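Local atomic coordinates of putative polyphosphate kinase 2 family protein (Arthrobacter aurescens, PDB entry 3RHF), a protein that probably transfers phosphate between polyphosphate and nucleotides, as a putative polyphosphate kinase of the PPK2 family with a P-loop-type alpha/beta/alpha fold. Residues R150-A155 / R218-D223; L77-A82 / S141-V146; K183-I188 / W242-A247; D145-R150 / M225-V230. All blocks are in the same frame, centred on the assembly; numbering follows the deposited sequence.

The four contacts run from the core of the three-layer alpha/beta/alpha sandwich to its surface. Interaction 3 joins strand 242-246, at one edge of the parallel sheet, to strand 179-187. Interaction 2, its centre about 11 Å from that of interaction 3, fixes the loop after strand 135-139 on neighbouring strand 75-82; Y143 OH lies 2.7 Å from K183 NZ, a probable hydrogen bond. The same loop leads into interaction 4, which shares D145 and V146 with interaction 2 and meets helix 221-235. Interaction 1, centred about 7 Å from interaction 4, shares R150 and lies at the surface, where helix 148-151 ends and helix 221-235 begins. A phosphate ion, probably from the crystallisation liquor, lies about 6 Å from the L186 side chain.

Interaction 1. Residues R150-A155 / R218-D223; sequences RVHGWA and RAYWDD
The end of helix 148-151 approaches the beginning of helix 221-235, with V151 and D223 nearest in the backbone at 5.7 Å between their CA atoms. V151 reaches across with CG1, which packs 3.8 Å from Y220 CB and also touches Y220 CD1 and D223 CB, lodging the methyl between the two residues. With chi1 at 178°, this branch lies opposite the backbone N, while CG2 comes against the backbone of D223. Next to it, H152 and Y220 form an edge-to-face pair: the imidazole brings its NE2 edge over the middle of the phenol ring, the centroids 4.8 Å apart and the planes at 79°. Both residues stand at helix ends. Y220, the third residue of a type I turn from R218 to W221, is the N-cap residue of helix 221-235, whereas H152 is the first residue to leave helix 148-151. That helix closes in a Schellman motif, in which G153 has positive phi and its N bonds to R150 O at 2.9 Å, while W154 N bonds to H149 O. The carboxylate of D223 does not meet R150; the guanidinium forms its salt bridge with D226, about one turn further along the helix.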
loop_
_atom_site.group_PDB
_atom_site.type_symbol
_atom_site.label_atom_id
_atom_site.label_comp_id
_atom_site.label_asym_id
_atom_site.label_seq_id
_atom_site.Cartn_x
_atom_site.Cartn_y
_atom_site.Cartn_z
ATOM N N ARG A 150 -17.101 23.148 11.866
ATOM C CA ARG A 150 -17.873 24.317 11.505
ATOM C C ARG A 150 -19.365 23.995 11.481
ATOM O O ARG A 150 -20.139 24.553 12.253
ATOM C CB ARG A 150 -17.414 24.831 10.161
ATOM C CG ARG A 150 -18.124 26.079 9.743
ATOM C CD ARG A 150 -17.412 26.658 8.565
ATOM N NE ARG A 150 -17.794 28.024 8.285
ATOM C CZ ARG A 150 -18.920 28.387 7.671
ATOM N NH1 ARG A 150 -19.836 27.482 7.258
ATOM N NH2 ARG A 150 -19.121 29.673 7.440
ATOM N N VAL A 151 -19.739 23.070 10.604
ATOM C CA VAL A 151 -21.101 22.602 10.454
ATOM C C VAL A 151 -21.819 22.441 11.785
ATOM O O VAL A 151 -22.927 22.935 11.949
ATOM C CB VAL A 151 -21.146 21.258 9.747
ATOM C CG1 VAL A 151 -22.601 20.743 9.637
ATOM C CG2 VAL A 151 -20.539 21.375 8.374
ATOM N N HIS A 152 -21.187 21.753 12.722
ATOM C CA HIS A 152 -21.819 21.411 13.992
ATOM C C HIS A 152 -21.560 22.387 15.163
ATOM O O HIS A 152 -21.816 22.061 16.320
ATOM C CB HIS A 152 -21.455 19.975 14.354
ATOM C CG HIS A 152 -22.115 18.969 13.466
ATOM N ND1 HIS A 152 -21.447 17.894 12.927
ATOM C CD2 HIS A 152 -23.389 18.891 13.005
ATOM C CE1 HIS A 152 -22.277 17.188 12.183
ATOM N NE2 HIS A 152 -23.462 17.775 12.208
ATOM N N GLY A 153 -21.102 23.594 14.844
ATOM C CA GLY A 153 -20.858 24.628 15.857
ATOM C C GLY A 153 -19.861 24.261 16.944
ATOM O O GLY A 153 -19.928 24.801 18.050
ATOM N N TRP A 154 -18.930 23.353 16.642
ATOM C CA TRP A 154 -17.951 22.898 17.631
ATOM C C TRP A 154 -16.741 23.825 17.724
ATOM O O TRP A 154 -15.811 23.541 18.465
ATOM C CB TRP A 154 -17.472 21.480 17.325
ATOM C CG TRP A 154 -18.528 20.400 17.381
ATOM C CD1 TRP A 154 -19.757 20.468 17.982
ATOM C CD2 TRP A 154 -18.406 19.064 16.875
ATOM N NE1 TRP A 154 -20.414 19.278 17.847
ATOM C CE2 TRP A 154 -19.615 18.395 17.172
ATOM C CE3 TRP A 154 -17.401 18.376 16.180
ATOM C CZ2 TRP A 154 -19.849 17.056 16.800
ATOM C CZ3 TRP A 154 -17.637 17.046 15.799
ATOM C CH2 TRP A 154 -18.852 16.400 16.116
ATOM N N ALA A 155 -16.744 24.931 16.980
ATOM C CA ALA A 155 -15.736 25.976 17.168
ATOM C C ALA A 155 -16.279 27.335 16.657
ATOM O O ALA A 155 -16.963 27.372 15.633
ATOM C CB ALA A 155 -14.450 25.574 16.456
ATOM N N ARG A 218 -26.678 13.939 5.588
ATOM C CA ARG A 218 -27.317 14.532 4.397
ATOM C C ARG A 218 -28.144 15.750 4.801
ATOM O O ARG A 218 -28.247 16.725 4.062
ATOM C CB ARG A 218 -28.241 13.547 3.666
ATOM C CG ARG A 218 -27.554 12.456 2.892
ATOM C CD ARG A 218 -28.543 11.503 2.195
ATOM N NE ARG A 218 -29.419 12.169 1.213
ATOM C CZ ARG A 218 -29.021 12.657 0.034
ATOM N NH1 ARG A 218 -29.900 13.233 -0.774
ATOM N NH2 ARG A 218 -27.752 12.570 -0.361
ATOM N N ALA A 219 -28.743 15.677 5.983
ATOM C CA ALA A 219 -29.498 16.784 6.527
ATOM C C ALA A 219 -28.607 18.039 6.587
ATOM O O ALA A 219 -29.098 19.150 6.449
ATOM C CB ALA A 219 -30.052 16.410 7.903
ATOM N N TYR A 220 -27.292 17.858 6.730
ATOM C CA TYR A 220 -26.389 18.983 6.804
ATOM C C TYR A 220 -25.637 19.276 5.513
ATOM O O TYR A 220 -24.694 20.071 5.503
ATOM C CB TYR A 220 -25.427 18.788 7.966
ATOM C CG TYR A 220 -26.116 18.752 9.314
ATOM C CD1 TYR A 220 -26.355 19.915 10.036
ATOM C CD2 TYR A 220 -26.535 17.549 9.862
ATOM C CE1 TYR A 220 -27.005 19.865 11.292
ATOM C CE2 TYR A 220 -27.182 17.487 11.098
ATOM C CZ TYR A 220 -27.415 18.641 11.803
ATOM O OH TYR A 220 -28.053 18.554 13.007
ATOM N N TRP A 221 -26.108 18.730 4.408
ATOM C CA TRP A 221 -25.364 18.815 3.160
ATOM C C TRP A 221 -24.955 20.229 2.712
ATOM O O TRP A 221 -23.836 20.427 2.230
ATOM C CB TRP A 221 -26.104 18.103 2.013
ATOM C CG TRP A 221 -25.312 18.088 0.722
ATOM C CD1 TRP A 221 -25.210 19.097 -0.170
ATOM C CD2 TRP A 221 -24.502 17.029 0.215
ATOM N NE1 TRP A 221 -24.416 18.732 -1.223
ATOM C CE2 TRP A 221 -23.959 17.469 -1.005
ATOM C CE3 TRP A 221 -24.190 15.747 0.672
ATOM C CZ2 TRP A 221 -23.138 16.684 -1.789
ATOM C CZ3 TRP A 221 -23.360 14.962 -0.089
ATOM C CH2 TRP A 221 -22.830 15.438 -1.313
ATOM N N ASP A 222 -25.847 21.204 2.813
ATOM C CA ASP A 222 -25.521 22.512 2.256
ATOM C C ASP A 222 -24.572 23.248 3.188
ATOM O O ASP A 222 -23.813 24.074 2.713
ATOM C CB ASP A 222 -26.782 23.349 1.966
ATOM C CG ASP A 222 -27.655 22.743 0.841
ATOM O OD1 ASP A 222 -27.138 22.460 -0.286
ATOM O OD2 ASP A 222 -28.869 22.567 1.098
ATOM N N ASP A 223 -24.630 22.955 4.493
ATOM C CA ASP A 223 -23.707 23.532 5.482
ATOM C C ASP A 223 -22.257 23.060 5.141
ATOM O O ASP A 223 -21.312 23.876 5.041
ATOM C CB ASP A 223 -24.080 23.118 6.927
ATOM C CG ASP A 223 -25.460 23.685 7.422
ATOM O OD1 ASP A 223 -25.705 24.906 7.266
ATOM O OD2 ASP A 223 -26.287 22.909 8.003
#

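Interaction 2. Residues L77-A82 / S141-V146; sequences LLILQA and SQYEDV
Q81, on strand 75-82, holds the loop that follows strand 135-139, which packs on the side chains that strand 75-82 turns toward it, near its C-terminal end, in this P-loop-type alpha/beta/alpha fold. Its carboxamide supplies the polar part of the contact. S141 OG donates to Q81 OE1 at 2.7 Å, arriving 15° out of the carbonyl plane, while Q81 NE2 donates to E144 OE2 with an N-H...O angle of 167°. This second bond uses the anti lone pair of the carboxylate, and the amide and carboxylate planes are nearly coplanar. Gripped at its oxygen and nitrogen, the buried amide is held against rotation; chi2 of -79° bends its chain so that both ends reach the loop. A leucine at Q81 would probably leave the S141 hydroxyl and the E144 carboxylate without these mates and let the loop shift on the strand. The van der Waals part belongs to I79. Its CG2 packs on S141 CB at 3.4 Å, and CD1 meets the amide nitrogen NE2 of Q142, whose side chain runs across it at about a right angle. CD1 also reaches the edge of the Y143 ring, whose hydroxyl bonds to E171 and K183. Within the loop, S141 forms an ST turn: the OG that donates to Q81 OE1 also accepts from Y143 N at 3.1 Å.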
loop_
_atom_site.group_PDB
_atom_site.type_symbol
_atom_site.label_atom_id
_atom_site.label_comp_id
_atom_site.label_asym_id
_atom_site.label_seq_id
_atom_site.Cartn_x
_atom_site.Cartn_y
_atom_site.Cartn_z
ATOM N N LEU A 77 2.926 15.288 -0.938
ATOM C CA LEU A 77 1.806 15.069 -0.014
ATOM C C LEU A 77 0.499 15.336 -0.766
ATOM O O LEU A 77 0.206 16.485 -1.161
ATOM C CB LEU A 77 1.906 15.987 1.225
ATOM C CG LEU A 77 0.788 15.865 2.306
ATOM C CD1 LEU A 77 0.656 14.425 2.860
ATOM C CD2 LEU A 77 0.876 16.854 3.471
ATOM N N LEU A 78 -0.253 14.242 -0.961
ATOM C CA LEU A 78 -1.565 14.259 -1.513
ATOM C C LEU A 78 -2.564 14.298 -0.380
ATOM O O LEU A 78 -2.570 13.387 0.474
ATOM C CB LEU A 78 -1.776 13.011 -2.332
ATOM C CG LEU A 78 -3.133 12.791 -3.023
ATOM C CD1 LEU A 78 -3.395 13.850 -4.134
ATOM C CD2 LEU A 78 -3.189 11.396 -3.609
ATOM N N ILE A 79 -3.394 15.356 -0.369
ATOM C CA ILE A 79 -4.507 15.503 0.553
ATOM C C ILE A 79 -5.827 15.327 -0.174
ATOM O O ILE A 79 -6.169 16.130 -1.060
ATOM C CB ILE A 79 -4.553 16.928 1.281
ATOM C CG1 ILE A 79 -3.269 17.175 2.087
ATOM C CG2 ILE A 79 -5.709 16.988 2.215
ATOM C CD1 ILE A 79 -3.103 18.540 2.689
ATOM N N LEU A 80 -6.587 14.323 0.265
ATOM C CA LEU A 80 -7.963 14.125 -0.199
ATOM C C LEU A 80 -9.033 14.471 0.826
ATOM O O LEU A 80 -9.010 13.957 1.930
ATOM C CB LEU A 80 -8.184 12.719 -0.615
ATOM C CG LEU A 80 -7.327 12.381 -1.805
ATOM C CD1 LEU A 80 -7.156 10.852 -1.812
ATOM C CD2 LEU A 80 -7.954 12.904 -3.084
ATOM N N GLN A 81 -9.971 15.332 0.439
ATOM C CA GLN A 81 -11.216 15.533 1.202
ATOM C C GLN A 81 -12.394 15.289 0.300
ATOM O O GLN A 81 -12.343 15.609 -0.908
ATOM C CB GLN A 81 -11.300 16.963 1.710
ATOM C CG GLN A 81 -10.214 17.359 2.722
ATOM C CD GLN A 81 -10.508 16.855 4.084
ATOM O OE1 GLN A 81 -9.616 16.690 4.891
ATOM N NE2 GLN A 81 -11.755 16.589 4.351
ATOM N N ALA A 82 -13.454 14.730 0.882
ATOM C CA ALA A 82 -14.713 14.522 0.192
ATOM C C ALA A 82 -15.784 14.012 1.143
ATOM O O ALA A 82 -15.469 13.434 2.148
ATOM C CB ALA A 82 -14.548 13.550 -0.948
ATOM N N SER A 141 -7.812 14.959 6.442
ATOM C CA SER A 141 -6.668 15.777 6.767
ATOM C C SER A 141 -6.920 16.804 7.887
ATOM O O SER A 141 -7.842 16.662 8.715
ATOM C CB SER A 141 -6.249 16.516 5.520
ATOM O OG SER A 141 -7.099 17.620 5.343
ATOM N N GLN A 142 -6.055 17.810 7.923
ATOM C CA GLN A 142 -6.178 18.915 8.869
ATOM C C GLN A 142 -7.462 19.749 8.641
ATOM O O GLN A 142 -7.957 20.398 9.567
ATOM C CB GLN A 142 -4.953 19.817 8.811
ATOM C CG GLN A 142 -4.703 20.539 7.472
ATOM C CD GLN A 142 -3.879 19.732 6.513
ATOM O OE1 GLN A 142 -3.761 18.500 6.672
ATOM N NE2 GLN A 142 -3.293 20.410 5.488
ATOM N N TYR A 143 -7.997 19.686 7.427
ATOM C CA TYR A 143 -9.197 20.383 7.069
ATOM C C TYR A 143 -10.438 19.884 7.791
ATOM O O TYR A 143 -11.389 20.659 7.970
ATOM C CB TYR A 143 -9.382 20.360 5.547
ATOM C CG TYR A 143 -8.350 21.276 4.899
ATOM C CD1 TYR A 143 -8.576 22.623 4.781
ATOM C CD2 TYR A 143 -7.130 20.785 4.460
ATOM C CE1 TYR A 143 -7.607 23.483 4.193
ATOM C CE2 TYR A 143 -6.164 21.614 3.886
ATOM C CZ TYR A 143 -6.401 22.968 3.772
ATOM O OH TYR A 143 -5.443 23.772 3.193
ATOM N N GLU A 144 -10.438 18.634 8.239
ATOM C CA GLU A 144 -11.586 18.134 8.974
ATOM C C GLU A 144 -11.926 19.099 10.093
ATOM O O GLU A 144 -13.134 19.301 10.411
ATOM C CB GLU A 144 -11.360 16.748 9.566
ATOM C CG GLU A 144 -11.283 15.643 8.522
ATOM C CD GLU A 144 -12.620 15.338 7.869
ATOM O OE1 GLU A 144 -13.471 14.731 8.524
ATOM O OE2 GLU A 144 -12.832 15.675 6.695
ATOM N N ASP A 145 -10.876 19.729 10.655
ATOM C CA ASP A 145 -11.057 20.604 11.802
ATOM C C ASP A 145 -11.597 21.977 11.442
ATOM O O ASP A 145 -11.851 22.746 12.331
ATOM C CB ASP A 145 -9.778 20.705 12.600
ATOM C CG ASP A 145 -9.410 19.386 13.230
ATOM O OD1 ASP A 145 -10.108 18.981 14.189
ATOM O OD2 ASP A 145 -8.435 18.749 12.770
ATOM N N VAL A 146 -11.765 22.293 10.159
ATOM C CA VAL A 146 -12.584 23.443 9.770
ATOM C C VAL A 146 -13.823 23.100 8.925
ATOM O O VAL A 146 -14.395 23.992 8.287
ATOM C CB VAL A 146 -11.767 24.489 9.020
ATOM C CG1 VAL A 146 -10.682 24.978 9.911
ATOM C CG2 VAL A 146 -11.235 23.942 7.694
#

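Interaction 3. Residues K183-I188 / W242-A247; sequences KVMLNI and WHVVPA
K183 runs across the indole of W242, its chain at about a right angle to the ring system. CB starts above the rim of the six-membered ring, 3.7 Å from W242 CE3; CD passes near CE2 on the ring fusion. The bend at chi3 (-68°) brings CE over the five-membered ring in a CH-pi contact, 3.5 Å from its centroid, and a further bend at chi4 leaves NZ 4.3 Å from the same centroid as an off-centre cation-pi partner. Beyond the ring NZ finds its stronger partners, a salt bridge to E171 and hydrogen bonds to Y143 and to backbone oxygens of T235 and A240. K183 and W242 belong to two neighbouring parallel strands, 179-187 and 242-246, the latter at one edge of the five-stranded sheet, whose strand order is 2-3-1-4-5. M185 N bonds to H243 O and V245 N to M185 O, the latter almost straight at 175°; N187 N to V245 O and A247 N to N187 O follow. K183 O accepts a weak bond from H243 N and a better one from H243 ND1 at 2.9 Å, with the oxygen in the imidazole plane. Helix 250-266 covers V184, H243 and V245, whereas helix 221-235 packs against M185 and V244.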
loop_
_atom_site.group_PDB
_atom_site.type_symbol
_atom_site.label_atom_id
_atom_site.label_comp_id
_atom_site.label_asym_id
_atom_site.label_seq_id
_atom_site.Cartn_x
_atom_site.Cartn_y
_atom_site.Cartn_z
ATOM N N LYS A 183 -3.571 19.277 -3.097
ATOM C CA LYS A 183 -4.836 19.206 -2.369
ATOM C C LYS A 183 -6.009 18.948 -3.334
ATOM O O LYS A 183 -6.176 19.648 -4.335
ATOM C CB LYS A 183 -5.092 20.484 -1.558
ATOM C CG LYS A 183 -3.971 20.843 -0.588
ATOM C CD LYS A 183 -4.393 21.867 0.508
ATOM C CE LYS A 183 -4.707 23.296 -0.018
ATOM N NZ LYS A 183 -4.209 24.430 0.850
ATOM N N VAL A 184 -6.797 17.928 -3.044
ATOM C CA VAL A 184 -7.870 17.529 -3.927
ATOM C C VAL A 184 -9.162 17.412 -3.142
ATOM O O VAL A 184 -9.229 16.788 -2.057
ATOM C CB VAL A 184 -7.554 16.190 -4.610
ATOM C CG1 VAL A 184 -8.818 15.529 -5.054
ATOM C CG2 VAL A 184 -6.602 16.426 -5.779
HETATM N N MSE A 185 -10.207 18.032 -3.674
HETATM C CA MSE A 185 -11.560 17.790 -3.137
HETATM C C MSE A 185 -12.385 17.084 -4.180
HETATM O O MSE A 185 -12.564 17.570 -5.292
HETATM C CB MSE A 185 -12.218 19.068 -2.699
HETATM C CG MSE A 185 -13.533 18.811 -1.912
HETATM SE SE MSE A 185 -15.115 19.435 -2.934
HETATM C CE MSE A 185 -16.538 19.120 -1.551
ATOM N N LEU A 186 -12.865 15.911 -3.826
ATOM C CA LEU A 186 -13.742 15.162 -4.720
ATOM C C LEU A 186 -15.189 15.598 -4.526
ATOM O O LEU A 186 -15.759 15.375 -3.473
ATOM C CB LEU A 186 -13.648 13.647 -4.447
ATOM C CG LEU A 186 -12.278 13.030 -4.502
ATOM C CD1 LEU A 186 -12.463 11.598 -4.121
ATOM C CD2 LEU A 186 -11.685 13.214 -5.889
ATOM N N ASN A 187 -15.787 16.163 -5.562
ATOM C CA ASN A 187 -17.083 16.809 -5.455
ATOM C C ASN A 187 -18.176 15.950 -6.155
ATOM O O ASN A 187 -18.171 15.723 -7.382
ATOM C CB ASN A 187 -16.937 18.194 -6.069
ATOM C CG ASN A 187 -18.167 19.048 -5.946
ATOM O OD1 ASN A 187 -18.773 19.183 -4.875
ATOM N ND2 ASN A 187 -18.492 19.715 -7.026
ATOM N N ILE A 188 -19.094 15.431 -5.365
ATOM C CA ILE A 188 -20.261 14.772 -5.938
ATOM C C ILE A 188 -21.481 15.572 -5.573
ATOM O O ILE A 188 -21.476 16.314 -4.575
ATOM C CB ILE A 188 -20.415 13.306 -5.498
ATOM C CG1 ILE A 188 -20.587 13.190 -3.966
ATOM C CG2 ILE A 188 -19.209 12.489 -6.037
ATOM C CD1 ILE A 188 -20.761 11.761 -3.451
ATOM N N TRP A 242 -5.947 24.648 -3.812
ATOM C CA TRP A 242 -6.978 23.607 -3.785
ATOM C C TRP A 242 -7.376 23.195 -5.202
ATOM O O TRP A 242 -7.280 23.975 -6.112
ATOM C CB TRP A 242 -8.216 24.092 -3.070
ATOM C CG TRP A 242 -8.197 23.807 -1.658
ATOM C CD1 TRP A 242 -7.986 24.699 -0.629
ATOM C CD2 TRP A 242 -8.436 22.570 -1.082
ATOM N NE1 TRP A 242 -8.064 24.058 0.555
ATOM C CE2 TRP A 242 -8.326 22.736 0.316
ATOM C CE3 TRP A 242 -8.722 21.320 -1.595
ATOM C CZ2 TRP A 242 -8.497 21.685 1.211
ATOM C CZ3 TRP A 242 -8.879 20.249 -0.701
ATOM C CH2 TRP A 242 -8.765 20.441 0.680
ATOM N N HIS A 243 -7.782 21.959 -5.385
ATOM C CA HIS A 243 -8.355 21.557 -6.629
ATOM C C HIS A 243 -9.648 20.859 -6.306
ATOM O O HIS A 243 -9.700 20.051 -5.402
ATOM C CB HIS A 243 -7.447 20.600 -7.379
ATOM C CG HIS A 243 -6.075 21.130 -7.618
ATOM N ND1 HIS A 243 -5.069 21.004 -6.694
ATOM C CD2 HIS A 243 -5.542 21.784 -8.679
ATOM C CE1 HIS A 243 -3.979 21.575 -7.171
ATOM N NE2 HIS A 243 -4.236 22.040 -8.381
ATOM N N VAL A 244 -10.683 21.177 -7.056
ATOM C CA VAL A 244 -11.982 20.561 -6.892
ATOM C C VAL A 244 -12.253 19.799 -8.188
ATOM O O VAL A 244 -12.297 20.394 -9.264
ATOM C CB VAL A 244 -13.076 21.618 -6.666
ATOM C CG1 VAL A 244 -14.465 20.964 -6.845
ATOM C CG2 VAL A 244 -12.921 22.313 -5.281
ATOM N N VAL A 245 -12.390 18.480 -8.039
ATOM C CA VAL A 245 -12.404 17.517 -9.097
ATOM C C VAL A 245 -13.810 16.920 -9.157
ATOM O O VAL A 245 -14.233 16.191 -8.238
ATOM C CB VAL A 245 -11.431 16.357 -8.795
ATOM C CG1 VAL A 245 -11.538 15.346 -9.848
ATOM C CG2 VAL A 245 -9.959 16.832 -8.650
ATOM N N PRO A 246 -14.559 17.218 -10.230
ATOM C CA PRO A 246 -15.872 16.627 -10.423
ATOM C C PRO A 246 -15.759 15.108 -10.338
ATOM O O PRO A 246 -14.915 14.529 -11.011
ATOM C CB PRO A 246 -16.207 17.058 -11.819
ATOM C CG PRO A 246 -15.632 18.352 -11.939
ATOM C CD PRO A 246 -14.346 18.321 -11.165
ATOM N N ALA A 247 -16.551 14.484 -9.467
ATOM C CA ALA A 247 -16.336 13.079 -9.120
ATOM C C ALA A 247 -17.568 12.193 -9.294
ATOM O O ALA A 247 -17.521 11.018 -8.942
ATOM C CB ALA A 247 -15.832 12.965 -7.710
#

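Interaction 4. Residues D145-R150 / M225-V230; sequences DVLIHR and MDAYSV
L147 drives its two methyls against helix 221-235, where Y228 and A227 receive them. CD2 sits over the centre of the Y228 ring, 3.7 Å from the centroid and almost on the normal, and also touches A227 CB; CD1 lies farther along the ring, 3.5 Å from Y228 CZ. The leucine crosses the tyrosine at about a right angle. R150 approaches on the other flank of A227. With CG opposite the backbone N (chi1 -177°) and the chain extended as far as NE, it carries its CD past A227 CB and its guanidinium to D226. NH1 bonds to D226 OD2 at 2.9 Å in a salt bridge, the oxygen 26° out of the guanidinium plane, and NH2 adds a weak bond to that same atom. D226 OD2 is met on its anti side, with the two charged planes turned 58° apart. V230 CG2 lies over one face of the guanidinium, 4.0 Å from NH2. A methionine in place of R150 would probably leave the D226 carboxylate without this charge partner and V230 without the flat group it packs on. Helix 157-176 packs alongside, its Y164 touching V146, R150 and V230, while on the side of the sheet Y228 OH makes a weak hydrogen bond with Q81 of strand 75-82.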
loop_
_atom_site.group_PDB
_atom_site.type_symbol
_atom_site.label_atom_id
_atom_site.label_comp_id
_atom_site.label_asym_id
_atom_site.label_seq_id
_atom_site.Cartn_x
_atom_site.Cartn_y
_atom_site.Cartn_z
ATOM N N ASP A 145 -10.876 19.729 10.655
ATOM C CA ASP A 145 -11.057 20.604 11.802
ATOM C C ASP A 145 -11.597 21.977 11.442
ATOM O O ASP A 145 -11.851 22.746 12.331
ATOM C CB ASP A 145 -9.778 20.705 12.600
ATOM C CG ASP A 145 -9.410 19.386 13.230
ATOM O OD1 ASP A 145 -10.108 18.981 14.189
ATOM O OD2 ASP A 145 -8.435 18.749 12.770
ATOM N N VAL A 146 -11.765 22.293 10.159
ATOM C CA VAL A 146 -12.584 23.443 9.770
ATOM C C VAL A 146 -13.823 23.100 8.925
ATOM O O VAL A 146 -14.395 23.992 8.287
ATOM C CB VAL A 146 -11.767 24.489 9.020
ATOM C CG1 VAL A 146 -10.682 24.978 9.911
ATOM C CG2 VAL A 146 -11.235 23.942 7.694
ATOM N N LEU A 147 -14.223 21.831 8.913
ATOM C CA LEU A 147 -15.403 21.402 8.147
ATOM C C LEU A 147 -16.469 20.850 9.100
ATOM O O LEU A 147 -17.444 21.495 9.363
ATOM C CB LEU A 147 -15.056 20.353 7.076
ATOM C CG LEU A 147 -14.129 20.860 5.978
ATOM C CD1 LEU A 147 -13.472 19.714 5.256
ATOM C CD2 LEU A 147 -14.859 21.806 5.019
ATOM N N ILE A 148 -16.262 19.647 9.613
ATOM C CA ILE A 148 -17.217 19.029 10.470
ATOM C C ILE A 148 -17.427 19.988 11.663
ATOM O O ILE A 148 -18.552 20.328 12.010
ATOM C CB ILE A 148 -16.789 17.549 10.817
ATOM C CG1 ILE A 148 -17.967 16.767 11.420
ATOM C CG2 ILE A 148 -15.655 17.480 11.773
ATOM C CD1 ILE A 148 -17.770 15.200 11.427
ATOM N N HIS A 149 -16.339 20.499 12.221
ATOM C CA HIS A 149 -16.416 21.378 13.388
ATOM C C HIS A 149 -17.217 22.636 13.078
ATOM O O HIS A 149 -17.939 23.142 13.918
ATOM C CB HIS A 149 -15.008 21.763 13.851
ATOM C CG HIS A 149 -14.260 20.659 14.541
ATOM N ND1 HIS A 149 -13.736 20.796 15.813
ATOM C CD2 HIS A 149 -13.932 19.412 14.133
ATOM C CE1 HIS A 149 -13.119 19.680 16.161
ATOM N NE2 HIS A 149 -13.232 18.821 15.162
ATOM N N ARG A 150 -17.101 23.148 11.866
ATOM C CA ARG A 150 -17.873 24.317 11.505
ATOM C C ARG A 150 -19.365 23.995 11.481
ATOM O O ARG A 150 -20.139 24.553 12.253
ATOM C CB ARG A 150 -17.414 24.831 10.161
ATOM C CG ARG A 150 -18.124 26.079 9.743
ATOM C CD ARG A 150 -17.412 26.658 8.565
ATOM N NE ARG A 150 -17.794 28.024 8.285
ATOM C CZ ARG A 150 -18.920 28.387 7.671
ATOM N NH1 ARG A 150 -19.836 27.482 7.258
ATOM N NH2 ARG A 150 -19.121 29.673 7.440
HETATM N N MSE A 225 -21.232 22.020 2.116
HETATM C CA MSE A 225 -20.769 22.744 0.928
HETATM C C MSE A 225 -20.269 24.156 1.236
HETATM O O MSE A 225 -19.339 24.649 0.590
HETATM C CB MSE A 225 -21.862 22.875 -0.128
HETATM C CG MSE A 225 -22.260 21.571 -0.873
HETATM SE SE MSE A 225 -20.813 20.356 -1.454
HETATM C CE MSE A 225 -20.580 19.283 0.184
ATOM N N ASP A 226 -20.914 24.817 2.206
ATOM C CA ASP A 226 -20.515 26.174 2.621
ATOM C C ASP A 226 -19.120 26.132 3.327
ATOM O O ASP A 226 -18.233 26.969 3.076
ATOM C CB ASP A 226 -21.625 26.836 3.491
ATOM C CG ASP A 226 -21.360 28.311 3.760
ATOM O OD1 ASP A 226 -21.288 29.087 2.781
ATOM O OD2 ASP A 226 -21.195 28.708 4.950
ATOM N N ALA A 227 -18.961 25.149 4.206
ATOM C CA ALA A 227 -17.722 24.957 4.923
ATOM C C ALA A 227 -16.567 24.792 3.944
ATOM O O ALA A 227 -15.504 25.394 4.108
ATOM C CB ALA A 227 -17.826 23.744 5.816
ATOM N N TYR A 228 -16.794 23.979 2.922
ATOM C CA TYR A 228 -15.776 23.721 1.942
ATOM C C TYR A 228 -15.441 25.006 1.230
ATOM O O TYR A 228 -14.271 25.347 1.066
ATOM C CB TYR A 228 -16.222 22.628 0.937
ATOM C CG TYR A 228 -15.813 21.234 1.393
ATOM C CD1 TYR A 228 -14.493 20.817 1.302
ATOM C CD2 TYR A 228 -16.736 20.350 1.955
ATOM C CE1 TYR A 228 -14.112 19.576 1.742
ATOM C CE2 TYR A 228 -16.334 19.080 2.401
ATOM C CZ TYR A 228 -15.012 18.711 2.292
ATOM O OH TYR A 228 -14.566 17.470 2.734
ATOM N N SER A 229 -16.474 25.718 0.790
ATOM C CA SER A 229 -16.255 26.851 -0.072
ATOM C C SER A 229 -15.541 27.926 0.697
ATOM O O SER A 229 -14.688 28.579 0.150
ATOM C CB SER A 229 -17.564 27.354 -0.691
ATOM O OG SER A 229 -18.372 27.831 0.318
ATOM N N VAL A 230 -15.854 28.079 1.980
ATOM C CA VAL A 230 -15.153 29.057 2.810
ATOM C C VAL A 230 -13.705 28.634 3.012
ATOM O O VAL A 230 -12.781 29.420 2.734
ATOM C CB VAL A 230 -15.850 29.298 4.147
ATOM C CG1 VAL A 230 -14.964 30.190 5.076
ATOM C CG2 VAL A 230 -17.215 29.937 3.886
#